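Local coordinates for protein muconate lactonizing enzyme (Corynebacterium glutamicum, PDB 3I4K) that belongs to the muconate lactonizing enzyme family of the enolase superfamily and binds a magnesium ion in its barrel domain, at residues 11-16 and 68-73; 24-29 and 58-63; 62-67 and 103-108; 280-285 and 315-320. All coordinates share one frame; numbering follows the deposited sequence.

Contact 1 of 4, residues 11-16 and 68-73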
loop_
_atom_site.group_PDB
_atom_site.type_symbol
_atom_site.label_atom_id
_atom_site.label_comp_id
_atom_site.label_asym_id
_atom_site.label_seq_id
_atom_site.Cartn_x
_atom_site.Cartn_y
_atom_site.Cartn_z
ATOM N N VAL A 11 12.202 23.201 8.072
ATOM C CA VAL A 11 11.204 23.017 7.024
ATOM C C VAL A 11 10.629 24.391 6.703
ATOM O O VAL A 11 10.122 25.074 7.590
ATOM C CB VAL A 11 10.052 22.098 7.484
ATOM C CG1 VAL A 11 10.501 20.647 7.501
ATOM C CG2 VAL A 11 9.609 22.504 8.859
ATOM N N GLU A 12 10.720 24.800 5.441
ATOM C CA GLU A 12 10.206 26.100 5.022
ATOM C C GLU A 12 9.089 25.932 4.003
ATOM O O GLU A 12 9.033 24.926 3.302
ATOM C CB GLU A 12 11.315 26.944 4.384
ATOM C CG GLU A 12 12.563 27.139 5.232
ATOM C CD GLU A 12 13.583 28.048 4.555
ATOM O OE1 GLU A 12 13.896 27.816 3.365
ATOM O OE2 GLU A 12 14.070 28.993 5.217
ATOM N N SER A 13 8.212 26.928 3.915
ATOM C CA SER A 13 7.104 26.894 2.966
ATOM C C SER A 13 6.993 28.231 2.242
ATOM O O SER A 13 6.894 29.284 2.874
ATOM C CB SER A 13 5.785 26.585 3.686
ATOM O OG SER A 13 5.457 27.588 4.634
ATOM N N ARG A 14 7.012 28.181 0.915
ATOM C CA ARG A 14 6.918 29.388 0.109
ATOM C C ARG A 14 5.706 29.346 -0.808
ATOM O O ARG A 14 5.474 28.349 -1.496
ATOM C CB ARG A 14 8.170 29.560 -0.759
ATOM C CG ARG A 14 9.474 29.737 0.000
ATOM C CD ARG A 14 10.651 29.858 -0.967
ATOM N NE ARG A 14 11.895 30.175 -0.270
ATOM C CZ ARG A 14 12.515 29.358 0.578
ATOM N NH1 ARG A 14 12.015 28.157 0.841
ATOM N NH2 ARG A 14 13.636 29.745 1.173
ATOM N N ILE A 15 4.939 30.432 -0.824
ATOM C CA ILE A 15 3.779 30.507 -1.694
ATOM C C ILE A 15 4.253 31.045 -3.037
ATOM O O ILE A 15 4.846 32.122 -3.106
ATOM C CB ILE A 15 2.703 31.456 -1.133
ATOM C CG1 ILE A 15 2.169 30.909 0.193
ATOM C CG2 ILE A 15 1.588 31.632 -2.152
ATOM C CD1 ILE A 15 1.079 31.761 0.816
ATOM N N LEU A 16 4.008 30.290 -4.101
ATOM C CA LEU A 16 4.418 30.709 -5.430
ATOM C C LEU A 16 3.222 30.934 -6.340
ATOM O O LEU A 16 2.327 30.087 -6.430
ATOM C CB LEU A 16 5.330 29.657 -6.064
ATOM C CG LEU A 16 6.536 29.186 -5.255
ATOM C CD1 LEU A 16 7.409 28.340 -6.157
ATOM C CD2 LEU A 16 7.318 30.373 -4.704
ATOM N N THR A 68 -4.253 28.408 3.457
ATOM C CA THR A 68 -4.670 27.425 4.447
ATOM C C THR A 68 -3.581 26.405 4.714
ATOM O O THR A 68 -3.360 26.006 5.853
ATOM C CB THR A 68 -5.943 26.687 3.963
ATOM O OG1 THR A 68 -7.089 27.285 4.575
ATOM C CG2 THR A 68 -5.878 25.206 4.269
HETATM N N MSE A 69 -2.905 25.977 3.659
HETATM C CA MSE A 69 -1.855 24.979 3.808
HETATM C C MSE A 69 -0.598 25.514 4.491
HETATM O O MSE A 69 0.065 24.794 5.248
HETATM C CB MSE A 69 -1.517 24.383 2.444
HETATM C CG MSE A 69 -2.664 23.550 1.866
HETATM SE SE MSE A 69 -2.293 22.808 0.114
HETATM C CE MSE A 69 -2.971 24.217 -1.007
ATOM N N LYS A 70 -0.273 26.777 4.245
ATOM C CA LYS A 70 0.910 27.355 4.863
ATOM C C LYS A 70 0.669 27.512 6.362
ATOM O O LYS A 70 1.552 27.247 7.170
ATOM C CB LYS A 70 1.247 28.707 4.223
ATOM C CG LYS A 70 2.549 29.327 4.737
ATOM C CD LYS A 70 2.961 30.538 3.906
ATOM C CE LYS A 70 4.132 31.272 4.539
ATOM N NZ LYS A 70 5.312 30.378 4.752
ATOM N N ALA A 71 -0.536 27.925 6.741
ATOM C CA ALA A 71 -0.834 28.088 8.156
ATOM C C ALA A 71 -0.715 26.740 8.867
ATOM O O ALA A 71 -0.211 26.657 9.995
ATOM C CB ALA A 71 -2.231 28.667 8.334
ATOM N N LEU A 72 -1.160 25.676 8.207
ATOM C CA LEU A 72 -1.085 24.351 8.812
ATOM C C LEU A 72 0.331 23.765 8.780
ATOM O O LEU A 72 0.805 23.219 9.783
ATOM C CB LEU A 72 -2.090 23.404 8.135
ATOM C CG LEU A 72 -3.556 23.691 8.503
ATOM C CD1 LEU A 72 -4.497 22.821 7.669
ATOM C CD2 LEU A 72 -3.759 23.430 9.992
ATOM N N VAL A 73 1.009 23.880 7.642
ATOM C CA VAL A 73 2.373 23.370 7.527
ATOM C C VAL A 73 3.277 24.111 8.513
ATOM O O VAL A 73 3.952 23.489 9.335
ATOM C CB VAL A 73 2.944 23.567 6.104
ATOM C CG1 VAL A 73 4.424 23.195 6.085
ATOM C CG2 VAL A 73 2.172 22.708 5.103
#
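With CG anti to the backbone N (chi1 -175°) and the chain extended until it bends at its last torsion, Lys70 leaves helix 66-81 and lays its ammonium group against Ser13 on strand 8-25. Ser13 receives it with OG turned in between its own backbone N and carbonyl carbon (chi1 62°), which brings hydroxyl and carbonyl to the same nitrogen. Lys70 NZ gives hydrogen bonds to both, 2.7 Å to Ser13 O and 2.8 Å to Ser13 OG; the donor lies 33° out of the carbonyl plane. Asp74, one turn further along the helix, completes the polar cluster: OD2 forms a salt bridge with Lys70 NZ and OD1 is hydrogen-bonded to Ser13 OG. Three oxygens thus hold the ammonium group, and the carboxylate probably favours its charged form. The aliphatic part of the lysine is used as well, since its CD packs 3.8 Å from Ile15 CG1 and the two side chains cross at about a right angle. Segments 11-16 and 68-73 run nearly antiparallel, their axes 9.1 Å apart at closest approach. Within the chain, strand 8-25 is an outer strand of the three-stranded antiparallel sheet, bonded to strand 30-43, while Met69 on the same helix packs against helix 104-121.

Contact 2 of 4, residues 24-29 and 58-63. With ACY (acetic acid), chain I.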
loop_
_atom_site.group_PDB
_atom_site.type_symbol
_atom_site.label_atom_id
_atom_site.label_comp_id
_atom_site.label_asym_id
_atom_site.label_seq_id
_atom_site.Cartn_x
_atom_site.Cartn_y
_atom_site.Cartn_z
ATOM N N HIS A 24 -7.460 29.415 -17.436
ATOM C CA HIS A 24 -7.993 28.068 -17.239
ATOM C C HIS A 24 -9.300 28.177 -16.465
ATOM O O HIS A 24 -9.300 28.400 -15.258
ATOM C CB HIS A 24 -6.976 27.205 -16.480
ATOM C CG HIS A 24 -7.031 25.756 -16.841
ATOM N ND1 HIS A 24 -6.916 25.310 -18.141
ATOM C CD2 HIS A 24 -7.209 24.650 -16.079
ATOM C CE1 HIS A 24 -7.027 23.993 -18.163
ATOM N NE2 HIS A 24 -7.204 23.568 -16.925
ATOM N N GLY A 25 -10.413 28.016 -17.170
ATOM C CA GLY A 25 -11.708 28.143 -16.531
ATOM C C GLY A 25 -12.371 26.869 -16.041
ATOM O O GLY A 25 -12.434 25.862 -16.756
ATOM N N PHE A 26 -12.880 26.931 -14.814
ATOM C CA PHE A 26 -13.567 25.806 -14.196
ATOM C C PHE A 26 -15.063 26.110 -14.135
ATOM O O PHE A 26 -15.534 27.121 -14.668
ATOM C CB PHE A 26 -13.042 25.575 -12.778
ATOM C CG PHE A 26 -11.575 25.247 -12.713
ATOM C CD1 PHE A 26 -11.140 23.930 -12.799
ATOM C CD2 PHE A 26 -10.628 26.257 -12.556
ATOM C CE1 PHE A 26 -9.786 23.620 -12.729
ATOM C CE2 PHE A 26 -9.270 25.956 -12.485
ATOM C CZ PHE A 26 -8.851 24.636 -12.570
ATOM N N ALA A 27 -15.803 25.237 -13.460
ATOM C CA ALA A 27 -17.242 25.399 -13.330
ATOM C C ALA A 27 -17.653 26.732 -12.717
ATOM O O ALA A 27 -18.598 27.365 -13.178
ATOM C CB ALA A 27 -17.824 24.248 -12.501
ATOM N N THR A 28 -16.942 27.168 -11.683
ATOM C CA THR A 28 -17.319 28.406 -11.016
ATOM C C THR A 28 -16.221 29.447 -10.848
ATOM O O THR A 28 -16.457 30.516 -10.283
ATOM C CB THR A 28 -17.899 28.096 -9.640
ATOM O OG1 THR A 28 -16.848 27.634 -8.784
ATOM C CG2 THR A 28 -18.973 27.001 -9.753
ATOM N N THR A 29 -15.025 29.140 -11.328
ATOM C CA THR A 29 -13.910 30.071 -11.233
ATOM C C THR A 29 -13.088 29.997 -12.509
ATOM O O THR A 29 -13.351 29.180 -13.392
ATOM C CB THR A 29 -12.965 29.748 -10.038
ATOM O OG1 THR A 29 -12.429 28.425 -10.186
ATOM C CG2 THR A 29 -13.706 29.856 -8.712
ATOM N N GLY A 58 -7.941 27.139 -6.477
ATOM C CA GLY A 58 -8.270 27.747 -5.197
ATOM C C GLY A 58 -9.063 26.849 -4.256
ATOM O O GLY A 58 -9.245 25.662 -4.527
ATOM N N PRO A 59 -9.563 27.394 -3.140
ATOM C CA PRO A 59 -10.331 26.583 -2.193
ATOM C C PRO A 59 -11.717 26.149 -2.675
ATOM O O PRO A 59 -12.433 25.459 -1.954
ATOM C CB PRO A 59 -10.385 27.470 -0.953
ATOM C CG PRO A 59 -10.409 28.858 -1.549
ATOM C CD PRO A 59 -9.360 28.761 -2.624
ATOM N N TRP A 60 -12.090 26.535 -3.892
ATOM C CA TRP A 60 -13.399 26.158 -4.432
ATOM C C TRP A 60 -13.447 24.647 -4.667
ATOM O O TRP A 60 -14.515 24.032 -4.632
ATOM C CB TRP A 60 -13.664 26.863 -5.768
ATOM C CG TRP A 60 -12.718 26.414 -6.854
ATOM C CD1 TRP A 60 -11.464 26.903 -7.107
ATOM C CD2 TRP A 60 -12.899 25.302 -7.745
ATOM N NE1 TRP A 60 -10.852 26.160 -8.091
ATOM C CE2 TRP A 60 -11.710 25.172 -8.501
ATOM C CE3 TRP A 60 -13.951 24.399 -7.973
ATOM C CZ2 TRP A 60 -11.540 24.175 -9.466
ATOM C CZ3 TRP A 60 -13.782 23.406 -8.934
ATOM C CH2 TRP A 60 -12.584 23.303 -9.669
ATOM N N TRP A 61 -12.285 24.050 -4.918
ATOM C CA TRP A 61 -12.224 22.616 -5.186
ATOM C C TRP A 61 -12.549 21.775 -3.947
ATOM O O TRP A 61 -13.431 20.924 -3.995
ATOM C CB TRP A 61 -10.837 22.230 -5.726
ATOM C CG TRP A 61 -10.827 20.892 -6.425
ATOM C CD1 TRP A 61 -10.921 20.666 -7.769
ATOM C CD2 TRP A 61 -10.768 19.599 -5.805
ATOM N NE1 TRP A 61 -10.921 19.313 -8.024
ATOM C CE2 TRP A 61 -10.829 18.637 -6.839
ATOM C CE3 TRP A 61 -10.672 19.161 -4.479
ATOM C CZ2 TRP A 61 -10.796 17.258 -6.587
ATOM C CZ3 TRP A 61 -10.640 17.789 -4.225
ATOM C CH2 TRP A 61 -10.701 16.855 -5.279
ATOM N N GLY A 62 -11.859 22.023 -2.837
ATOM C CA GLY A 62 -12.109 21.229 -1.648
ATOM C C GLY A 62 -11.988 21.891 -0.295
ATOM O O GLY A 62 -12.066 21.206 0.727
ATOM N N GLY A 63 -11.782 23.205 -0.258
ATOM C CA GLY A 63 -11.689 23.875 1.030
ATOM C C GLY A 63 -10.299 24.212 1.528
ATOM O O GLY A 63 -10.143 24.916 2.533
HETATM C C ACY I . -9.552 18.222 -11.328
HETATM O O ACY I . -10.572 18.367 -10.675
HETATM O OXT ACY I . -9.379 17.126 -12.066
HETATM C CH3 ACY I . -8.471 19.274 -11.309
#
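The acetic acid oxygen O takes a hydrogen bond from Trp61 NE1 at 2.8 Å (N-H...O angle 162°), reaching the indole at its edge and in its plane; Lys169 NZ also binds this small molecule, which probably comes from the crystallisation liquor. Between segments 24-29 and 58-63 themselves, the meeting is mostly aromatic. Trp60 CZ2 sits over one face of the Phe26 ring, displaced toward its rim and 3.4 Å from Phe26 CD1. The planes are inclined at 44°, an oblique pairing, and Phe26 CB adds an off-centre CH-pi contact to the six-membered ring of Trp60. Trp60 holds its CG between backbone N and carbonyl carbon (chi1 66°), which turns the indole across to Phe26 and Thr29. Thr29 OG1 lies over one indole face, whereas Trp61 CB covers the opposite one. Although Thr29 OG1 is 3.5 Å from Trp60 NE1, the angle is too poor for a hydrogen bond; that N-H makes a weak one to Pro56 O. In this superfamily such loops of the capping domain close over the barrel's metal site, and here the magnesium ligand Asp251 touches Trp61. Dispersion and CH-pi forces therefore join the segments, while Trp61 directs its N-H to a bound polar group.

Contact 3 of 4, residues 62-67 and 103-108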
loop_
_atom_site.group_PDB
_atom_site.type_symbol
_atom_site.label_atom_id
_atom_site.label_comp_id
_atom_site.label_asym_id
_atom_site.label_seq_id
_atom_site.Cartn_x
_atom_site.Cartn_y
_atom_site.Cartn_z
ATOM N N GLY A 62 -11.859 22.023 -2.837
ATOM C CA GLY A 62 -12.109 21.229 -1.648
ATOM C C GLY A 62 -11.988 21.891 -0.295
ATOM O O GLY A 62 -12.066 21.206 0.727
ATOM N N GLY A 63 -11.782 23.205 -0.258
ATOM C CA GLY A 63 -11.689 23.875 1.030
ATOM C C GLY A 63 -10.299 24.212 1.528
ATOM O O GLY A 63 -10.143 24.916 2.533
ATOM N N GLU A 64 -9.281 23.701 0.848
ATOM C CA GLU A 64 -7.913 24.004 1.234
ATOM C C GLU A 64 -7.311 24.937 0.208
ATOM O O GLU A 64 -7.644 24.864 -0.975
ATOM C CB GLU A 64 -7.069 22.735 1.304
ATOM C CG GLU A 64 -7.207 21.992 2.612
ATOM C CD GLU A 64 -6.243 20.835 2.699
ATOM O OE1 GLU A 64 -6.647 19.684 2.380
ATOM O OE2 GLU A 64 -5.074 21.093 3.077
ATOM N N SER A 65 -6.429 25.820 0.661
ATOM C CA SER A 65 -5.769 26.743 -0.251
ATOM C C SER A 65 -4.331 26.966 0.184
ATOM O O SER A 65 -3.942 26.650 1.319
ATOM C CB SER A 65 -6.495 28.091 -0.288
ATOM O OG SER A 65 -6.313 28.785 0.932
ATOM N N VAL A 66 -3.541 27.517 -0.726
ATOM C CA VAL A 66 -2.151 27.799 -0.435
ATOM C C VAL A 66 -2.035 28.510 0.920
ATOM O O VAL A 66 -1.149 28.190 1.709
ATOM C CB VAL A 66 -1.527 28.646 -1.572
ATOM C CG1 VAL A 66 -2.436 29.823 -1.920
ATOM C CG2 VAL A 66 -0.167 29.140 -1.156
ATOM N N GLU A 67 -2.943 29.450 1.204
ATOM C CA GLU A 67 -2.920 30.172 2.482
ATOM C C GLU A 67 -3.210 29.210 3.635
ATOM O O GLU A 67 -2.519 29.205 4.659
ATOM C CB GLU A 67 -3.968 31.296 2.511
ATOM C CG GLU A 67 -3.795 32.419 1.491
ATOM C CD GLU A 67 -4.337 32.062 0.131
ATOM O OE1 GLU A 67 -5.305 31.275 0.079
ATOM O OE2 GLU A 67 -3.813 32.574 -0.887
ATOM N N ALA A 103 -7.046 17.718 6.275
ATOM C CA ALA A 103 -6.074 18.604 5.641
ATOM C C ALA A 103 -5.029 17.797 4.865
ATOM O O ALA A 103 -3.826 18.042 4.984
ATOM C CB ALA A 103 -5.386 19.471 6.701
ATOM N N ARG A 104 -5.493 16.840 4.063
ATOM C CA ARG A 104 -4.591 15.997 3.283
ATOM C C ARG A 104 -3.684 16.770 2.322
ATOM O O ARG A 104 -2.503 16.456 2.198
ATOM C CB ARG A 104 -5.391 14.955 2.495
ATOM C CG ARG A 104 -6.182 13.978 3.361
ATOM C CD ARG A 104 -5.289 13.176 4.301
ATOM N NE ARG A 104 -5.961 11.964 4.769
ATOM C CZ ARG A 104 -5.421 11.062 5.585
ATOM N NH1 ARG A 104 -4.187 11.222 6.050
ATOM N NH2 ARG A 104 -6.113 9.978 5.912
ATOM N N TYR A 105 -4.231 17.768 1.633
ATOM C CA TYR A 105 -3.420 18.533 0.694
ATOM C C TYR A 105 -2.181 19.138 1.367
ATOM O O TYR A 105 -1.085 19.086 0.813
ATOM C CB TYR A 105 -4.263 19.627 0.033
ATOM C CG TYR A 105 -5.143 19.127 -1.094
ATOM C CD1 TYR A 105 -4.623 18.923 -2.371
ATOM C CD2 TYR A 105 -6.492 18.863 -0.888
ATOM C CE1 TYR A 105 -5.428 18.476 -3.416
ATOM C CE2 TYR A 105 -7.309 18.406 -1.933
ATOM C CZ TYR A 105 -6.771 18.220 -3.190
ATOM O OH TYR A 105 -7.580 17.797 -4.233
ATOM N N ALA A 106 -2.354 19.692 2.562
ATOM C CA ALA A 106 -1.236 20.290 3.284
ATOM C C ALA A 106 -0.206 19.212 3.635
ATOM O O ALA A 106 1.001 19.405 3.466
ATOM C CB ALA A 106 -1.735 20.966 4.554
ATOM N N LYS A 107 -0.703 18.075 4.119
ATOM C CA LYS A 107 0.146 16.958 4.507
ATOM C C LYS A 107 0.925 16.365 3.339
ATOM O O LYS A 107 2.075 15.956 3.500
ATOM C CB LYS A 107 -0.706 15.873 5.177
ATOM C CG LYS A 107 -1.335 16.309 6.501
ATOM C CD LYS A 107 -2.363 15.298 7.007
ATOM C CE LYS A 107 -2.880 15.659 8.397
ATOM N NZ LYS A 107 -4.047 14.823 8.808
ATOM N N ALA A 108 0.311 16.317 2.163
ATOM C CA ALA A 108 0.979 15.754 0.998
ATOM C C ALA A 108 2.317 16.447 0.715
ATOM O O ALA A 108 3.290 15.804 0.307
ATOM C CB ALA A 108 0.076 15.847 -0.215
#
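Glu64 sets its carboxylate across the first turn of helix 104-121, over Tyr105 CB and beside Ala103. Its two oxygens divide the work: OE1 accepts from Tyr105 N at 3.2 Å and OE2 from Ala106 N at 3.1 Å. Each N-H arrives on the syn side of its oxygen, 19° out of the carboxylate plane, and both bonds are bent. The chain beyond CG is extended, with CG anti to the carbonyl carbon (chi1 -83°), and this carries the acid group all the way from its own loop to the helix end. Ala103 at the N-cap position has no polar side chain, and Glu64, distant in sequence, supplies the acceptors for two backbone N-H groups of the first turn, where the helix dipole would probably favour a negative charge. This ties the start of one helix of the N-terminal capping domain to the loop that leads into another, helix 66-81, whose N-cap residue Ser65 bonds Thr68 N through OG. The Tyr105 ring stands at 71° to the carboxylate and takes Glu64 OE1 at its edge, in plane, with CD2 3.4 Å from that oxygen. Beyond the contact, Trp255 meets the tyrosine ring edge-to-face.

Contact 4 of 4, residues 280-285 and 315-320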
loop_
_atom_site.group_PDB
_atom_site.type_symbol
_atom_site.label_atom_id
_atom_site.label_comp_id
_atom_site.label_asym_id
_atom_site.label_seq_id
_atom_site.Cartn_x
_atom_site.Cartn_y
_atom_site.Cartn_z
ATOM N N GLY A 280 -2.850 13.173 0.317
ATOM C CA GLY A 280 -2.021 13.475 1.467
ATOM C C GLY A 280 -0.673 12.788 1.486
ATOM O O GLY A 280 -0.184 12.416 2.553
ATOM N N GLY A 281 -0.077 12.600 0.317
ATOM C CA GLY A 281 1.237 11.983 0.263
ATOM C C GLY A 281 1.395 10.753 -0.607
ATOM O O GLY A 281 0.425 10.189 -1.126
ATOM N N LEU A 282 2.643 10.327 -0.755
ATOM C CA LEU A 282 2.950 9.150 -1.547
ATOM C C LEU A 282 2.563 7.876 -0.774
ATOM O O LEU A 282 2.188 6.875 -1.375
ATOM C CB LEU A 282 4.440 9.140 -1.902
ATOM C CG LEU A 282 4.872 10.267 -2.847
ATOM C CD1 LEU A 282 6.371 10.504 -2.724
ATOM C CD2 LEU A 282 4.490 9.903 -4.288
ATOM N N LEU A 283 2.647 7.913 0.552
ATOM C CA LEU A 283 2.276 6.735 1.333
ATOM C C LEU A 283 0.765 6.508 1.195
ATOM O O LEU A 283 0.330 5.406 0.866
ATOM C CB LEU A 283 2.649 6.898 2.820
ATOM C CG LEU A 283 4.130 7.107 3.176
ATOM C CD1 LEU A 283 4.300 7.073 4.691
ATOM C CD2 LEU A 283 4.996 6.037 2.534
ATOM N N GLU A 284 -0.024 7.551 1.433
ATOM C CA GLU A 284 -1.475 7.445 1.318
ATOM C C GLU A 284 -1.883 7.028 -0.080
ATOM O O GLU A 284 -2.780 6.202 -0.243
ATOM C CB GLU A 284 -2.150 8.767 1.679
ATOM C CG GLU A 284 -2.094 9.081 3.165
ATOM C CD GLU A 284 -2.708 7.975 4.012
ATOM O OE1 GLU A 284 -3.907 7.684 3.829
ATOM O OE2 GLU A 284 -2.002 7.395 4.861
ATOM N N SER A 285 -1.216 7.591 -1.085
ATOM C CA SER A 285 -1.503 7.264 -2.475
ATOM C C SER A 285 -1.332 5.761 -2.744
ATOM O O SER A 285 -2.060 5.188 -3.558
ATOM C CB SER A 285 -0.591 8.060 -3.409
ATOM O OG SER A 285 -0.896 9.446 -3.383
ATOM N N LEU A 315 4.756 11.489 -10.957
ATOM C CA LEU A 315 5.276 10.629 -12.017
ATOM C C LEU A 315 6.115 9.502 -11.401
ATOM O O LEU A 315 6.164 8.385 -11.926
ATOM C CB LEU A 315 6.110 11.443 -13.014
ATOM C CG LEU A 315 5.326 12.322 -13.996
ATOM C CD1 LEU A 315 6.276 13.279 -14.690
ATOM C CD2 LEU A 315 4.605 11.458 -15.025
ATOM N N GLN A 316 6.771 9.796 -10.282
ATOM C CA GLN A 316 7.572 8.789 -9.598
ATOM C C GLN A 316 6.595 7.751 -9.052
ATOM O O GLN A 316 6.891 6.553 -9.020
ATOM C CB GLN A 316 8.357 9.420 -8.446
ATOM C CG GLN A 316 9.426 10.419 -8.893
ATOM C CD GLN A 316 10.677 9.755 -9.464
ATOM O OE1 GLN A 316 11.439 10.380 -10.206
ATOM N NE2 GLN A 316 10.903 8.498 -9.105
ATOM N N PHE A 317 5.423 8.221 -8.630
ATOM C CA PHE A 317 4.409 7.326 -8.092
ATOM C C PHE A 317 3.910 6.439 -9.219
ATOM O O PHE A 317 3.863 5.225 -9.080
ATOM C CB PHE A 317 3.239 8.105 -7.474
ATOM C CG PHE A 317 2.169 7.214 -6.892
ATOM C CD1 PHE A 317 1.031 6.892 -7.629
ATOM C CD2 PHE A 317 2.344 6.628 -5.640
ATOM C CE1 PHE A 317 0.078 5.990 -7.130
ATOM C CE2 PHE A 317 1.399 5.723 -5.127
ATOM C CZ PHE A 317 0.263 5.406 -5.883
ATOM N N ALA A 318 3.556 7.049 -10.342
ATOM C CA ALA A 318 3.076 6.285 -11.480
ATOM C C ALA A 318 4.135 5.302 -11.980
ATOM O O ALA A 318 3.806 4.216 -12.461
ATOM C CB ALA A 318 2.673 7.219 -12.598
ATOM N N ALA A 319 5.405 5.684 -11.867
ATOM C CA ALA A 319 6.491 4.828 -12.325
ATOM C C ALA A 319 6.597 3.541 -11.517
ATOM O O ALA A 319 7.017 2.509 -12.037
ATOM C CB ALA A 319 7.814 5.581 -12.265
ATOM N N SER A 320 6.201 3.606 -10.252
ATOM C CA SER A 320 6.293 2.462 -9.355
ATOM C C SER A 320 4.963 1.804 -9.001
ATOM O O SER A 320 4.935 0.838 -8.241
ATOM C CB SER A 320 6.970 2.901 -8.067
ATOM O OG SER A 320 6.179 3.876 -7.410
#
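Phe317 on helix 308-320 packs over Ser285 on helix 282-294, two successive helices on the outside of the TIM-type beta/alpha barrel that forms the enolase C-terminal domain. The phenylalanine holds CG anti to its backbone N (chi1 -179°), an outstretched conformation that carries the ring across to the neighbouring helix. Ser285 CB lies over one face of this ring, offset toward the rim; the resulting CH-pi contact measures 3.9 Å from Ser285 CB to the Phe317 ring centroid. The far end of the ring reaches the serine's backbone, with Phe317 CZ 3.3 Å from Ser285 O. Leu282 fills in beside the base of the ring: CD2 is 3.9 Å from Phe317 CB, and the leucine and phenylalanine side chains run alongside each other, pointing opposite ways. Leu274 of barrel strand 271-274 touches both Phe317 and Ser285, so the ring is wedged between helix and barrel wall. With OG anti to its own carbonyl carbon (chi1 -68°), Ser285 turns its hydroxyl back along helix 282-294 while its CB meets the ring. The N-cap residue Gly281 offers its carbonyl O to two donors from opposite faces, Ser285 N at 3.1 Å and Ser285 OG at 2.7 Å.

Overall arrangement
Contacts 1, 2 and 3 belong to the N-terminal domain, and contact 4 lies in the barrel. Contacts 1 and 3 share helix 66-81, and their centres are 10 Å apart; Met69 SE packs 3.7 Å from Tyr105 CB where they join. Contact 3 leads on to contact 2 through Gly62 and Gly63, and the two also touch between Trp61 and Tyr105. These two come close to the magnesium ion held by Asp200, Glu226 and Asp251, the side chains of Trp60 and Tyr105 being about 7 and 8 Å from it. Helix 104-121 packs against the start of barrel helix 282-294: Ala108 CB lies 3.3 Å from Gly281 N, although the centres of contacts 3 and 4 are 17 Å apart.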